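Local coordinates for CBS domain-containing protein CBSX2, chloroplastic (Arabidopsis thaliana, PDB 4GQY) that binds adenosine monophosphate through its paired CBS domains and probably regulates chloroplast thioredoxins in response to adenylate levels, at residues Y4-F9 with L109-S114. Sequence-based numbering, arbitrary orientation.
Sequences YTVGDF and LVVRDS. With AMP (adenosine monophosphate), chain E.
The ST motif at T5-D8, in the N-terminal segment that leads into strand 11-12, docks on the loop of the second CBS motif that runs from the adenine site to helix 117-127. The evidence is chiefly one carbonyl: D113 O receives G7 N at 2.8 Å, with the donor in the carbonyl plane on a lone pair, although the N-H is bent to 140°. T5 OG1 adds a weak bond to D113 O at 3.3 Å. The two backbones come closest here, G7 CA lying 4.2 Å from D113 CA; D113 O comes in on the side of G7 where other residues carry their CB, so the bare backbone gives it room.

T5 OG1 also closes its own turn: a chi1 of 73° folds it back to accept D8 N at 3.2 Å. In return T5 N donates to D8 OD2, which it meets from above the carboxylate plane. The reciprocal bonds probably help fix OG1 where it can reach D113 O.

Apolar contact follows on the buried side: both V6 methyls are turned to V111 CG2, CG1 at 3.9 Å, and V6 CB lies 3.5 Å from R112 O. V134 of strand 131-135 touches both valines.

At the far end of the loop, L109 N donates to AMP N1 (2.7 Å) and L109 O accepts from AMP N6 (3.0 Å), the paired backbone recognition of adenine characteristic of CBS-domain nucleotide sites.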
loop_
_atom_site.group_PDB
_atom_site.type_symbol
_atom_site.label_atom_id
_atom_site.label_comp_id
_atom_site.label_asym_id
_atom_site.label_seq_id
_atom_site.Cartn_x
_atom_site.Cartn_y
_atom_site.Cartn_z
ATOM N N TYR A 4 10.391 -7.839 20.579
ATOM C CA TYR A 4 10.880 -8.751 19.555
ATOM C C TYR A 4 11.272 -8.003 18.282
ATOM O O TYR A 4 10.720 -6.954 17.971
ATOM C CB TYR A 4 9.838 -9.819 19.258
ATOM C CG TYR A 4 9.501 -10.714 20.437
ATOM C CD1 TYR A 4 8.546 -10.338 21.385
ATOM C CD2 TYR A 4 10.106 -11.958 20.579
ATOM C CE1 TYR A 4 8.218 -11.188 22.461
ATOM C CE2 TYR A 4 9.787 -12.803 21.638
ATOM C CZ TYR A 4 8.844 -12.419 22.576
ATOM O OH TYR A 4 8.544 -13.274 23.621
ATOM N N THR A 5 12.249 -8.549 17.567
ATOM C CA THR A 5 12.726 -7.965 16.333
ATOM C C THR A 5 12.423 -8.931 15.185
ATOM O O THR A 5 12.142 -10.111 15.420
ATOM C CB THR A 5 14.242 -7.793 16.382
ATOM O OG1 THR A 5 14.856 -9.084 16.263
ATOM C CG2 THR A 5 14.673 -7.147 17.698
ATOM N N VAL A 6 12.528 -8.428 13.957
ATOM C CA VAL A 6 12.461 -9.248 12.755
ATOM C C VAL A 6 13.419 -10.436 12.846
ATOM O O VAL A 6 13.080 -11.568 12.455
ATOM C CB VAL A 6 12.893 -8.419 11.530
ATOM C CG1 VAL A 6 12.972 -9.295 10.286
ATOM C CG2 VAL A 6 11.942 -7.250 11.303
ATOM N N GLY A 7 14.630 -10.177 13.343
ATOM C CA GLY A 7 15.644 -11.219 13.413
ATOM C C GLY A 7 15.227 -12.376 14.308
ATOM O O GLY A 7 15.670 -13.503 14.100
ATOM N N ASP A 8 14.382 -12.102 15.300
ATOM C CA ASP A 8 13.896 -13.135 16.212
ATOM C C ASP A 8 13.039 -14.190 15.529
ATOM O O ASP A 8 12.893 -15.289 16.062
ATOM C CB ASP A 8 13.073 -12.508 17.349
ATOM C CG ASP A 8 13.939 -11.736 18.348
ATOM O OD1 ASP A 8 15.107 -12.124 18.539
ATOM O OD2 ASP A 8 13.449 -10.753 18.945
ATOM N N PHE A 9 12.456 -13.864 14.375
ATOM C CA PHE A 9 11.480 -14.773 13.751
ATOM C C PHE A 9 11.670 -14.990 12.260
ATOM O O PHE A 9 10.927 -15.764 11.640
ATOM C CB PHE A 9 10.050 -14.285 14.011
ATOM C CG PHE A 9 9.649 -14.371 15.439
ATOM C CD1 PHE A 9 9.098 -15.543 15.943
ATOM C CD2 PHE A 9 9.836 -13.285 16.294
ATOM C CE1 PHE A 9 8.726 -15.636 17.274
ATOM C CE2 PHE A 9 9.462 -13.369 17.623
ATOM C CZ PHE A 9 8.907 -14.553 18.119
ATOM N N LEU A 109 10.655 -3.616 -1.154
ATOM C CA LEU A 109 10.692 -3.065 0.191
ATOM C C LEU A 109 11.338 -4.098 1.094
ATOM O O LEU A 109 11.084 -5.304 0.957
ATOM C CB LEU A 109 9.282 -2.769 0.713
ATOM C CG LEU A 109 8.474 -1.676 0.017
ATOM C CD1 LEU A 109 7.191 -1.386 0.773
ATOM C CD2 LEU A 109 9.313 -0.419 -0.153
ATOM N N VAL A 110 12.167 -3.623 2.020
ATOM C CA VAL A 110 12.917 -4.505 2.901
ATOM C C VAL A 110 12.967 -3.963 4.323
ATOM O O VAL A 110 12.656 -2.789 4.555
ATOM C CB VAL A 110 14.362 -4.724 2.411
ATOM C CG1 VAL A 110 14.365 -5.308 0.997
ATOM C CG2 VAL A 110 15.175 -3.418 2.493
ATOM N N VAL A 111 13.333 -4.844 5.256
ATOM C CA VAL A 111 13.576 -4.471 6.648
ATOM C C VAL A 111 14.958 -4.937 7.096
ATOM O O VAL A 111 15.627 -5.719 6.389
ATOM C CB VAL A 111 12.556 -5.108 7.587
ATOM C CG1 VAL A 111 11.161 -4.549 7.303
ATOM C CG2 VAL A 111 12.595 -6.644 7.438
ATOM N N ARG A 112 15.371 -4.456 8.270
ATOM C CA ARG A 112 16.619 -4.872 8.913
ATOM C C ARG A 112 16.300 -5.959 9.936
ATOM O O ARG A 112 15.165 -6.032 10.423
ATOM C CB ARG A 112 17.239 -3.669 9.645
ATOM C CG ARG A 112 17.655 -2.505 8.738
ATOM C CD ARG A 112 18.877 -2.902 7.907
ATOM N NE ARG A 112 19.956 -3.309 8.809
ATOM C CZ ARG A 112 20.820 -2.452 9.357
ATOM N NH1 ARG A 112 20.742 -1.157 9.055
ATOM N NH2 ARG A 112 21.771 -2.882 10.190
ATOM N N ASP A 113 17.286 -6.789 10.284
ATOM C CA ASP A 113 17.067 -7.821 11.297
ATOM C C ASP A 113 16.788 -7.243 12.685
ATOM O O ASP A 113 16.203 -7.923 13.540
ATOM C CB ASP A 113 18.206 -8.856 11.334
ATOM C CG ASP A 113 19.580 -8.251 11.676
ATOM O OD1 ASP A 113 19.761 -7.010 11.686
ATOM O OD2 ASP A 113 20.509 -9.050 11.912
ATOM N N SER A 114 17.199 -5.987 12.891
ATOM C CA SER A 114 17.002 -5.292 14.159
ATOM C C SER A 114 15.779 -4.405 14.110
ATOM O O SER A 114 15.474 -3.709 15.082
ATOM C CB SER A 114 18.218 -4.428 14.480
ATOM O OG SER A 114 18.566 -3.636 13.358
HETATM P P AMP E . 3.162 -11.542 -3.003
HETATM O O1P AMP E . 1.659 -11.729 -3.149
HETATM O O2P AMP E . 3.578 -10.696 -1.799
HETATM O O3P AMP E . 3.932 -12.838 -3.172
HETATM O "O5'" AMP E . 3.617 -10.698 -4.276
HETATM C "C5'" AMP E . 2.743 -9.768 -4.896
HETATM C "C4'" AMP E . 3.501 -8.849 -5.822
HETATM O "O4'" AMP E . 4.293 -7.922 -5.027
HETATM C "C3'" AMP E . 4.480 -9.530 -6.775
HETATM O "O3'" AMP E . 4.590 -8.757 -7.974
HETATM C "C2'" AMP E . 5.804 -9.437 -6.021
HETATM O "O2'" AMP E . 6.943 -9.490 -6.858
HETATM C "C1'" AMP E . 5.675 -8.082 -5.316
HETATM N N9 AMP E . 6.384 -8.033 -4.034
HETATM C C8 AMP E . 6.372 -9.049 -3.138
HETATM N N7 AMP E . 7.099 -8.738 -2.030
HETATM C C5 AMP E . 7.588 -7.500 -2.220
HETATM C C6 AMP E . 8.446 -6.583 -1.458
HETATM N N6 AMP E . 8.908 -6.945 -0.238
HETATM N N1 AMP E . 8.727 -5.379 -2.009
HETATM C C2 AMP E . 8.267 -5.002 -3.215
HETATM N N3 AMP E . 7.499 -5.801 -3.968
HETATM C C4 AMP E . 7.130 -7.038 -3.538
#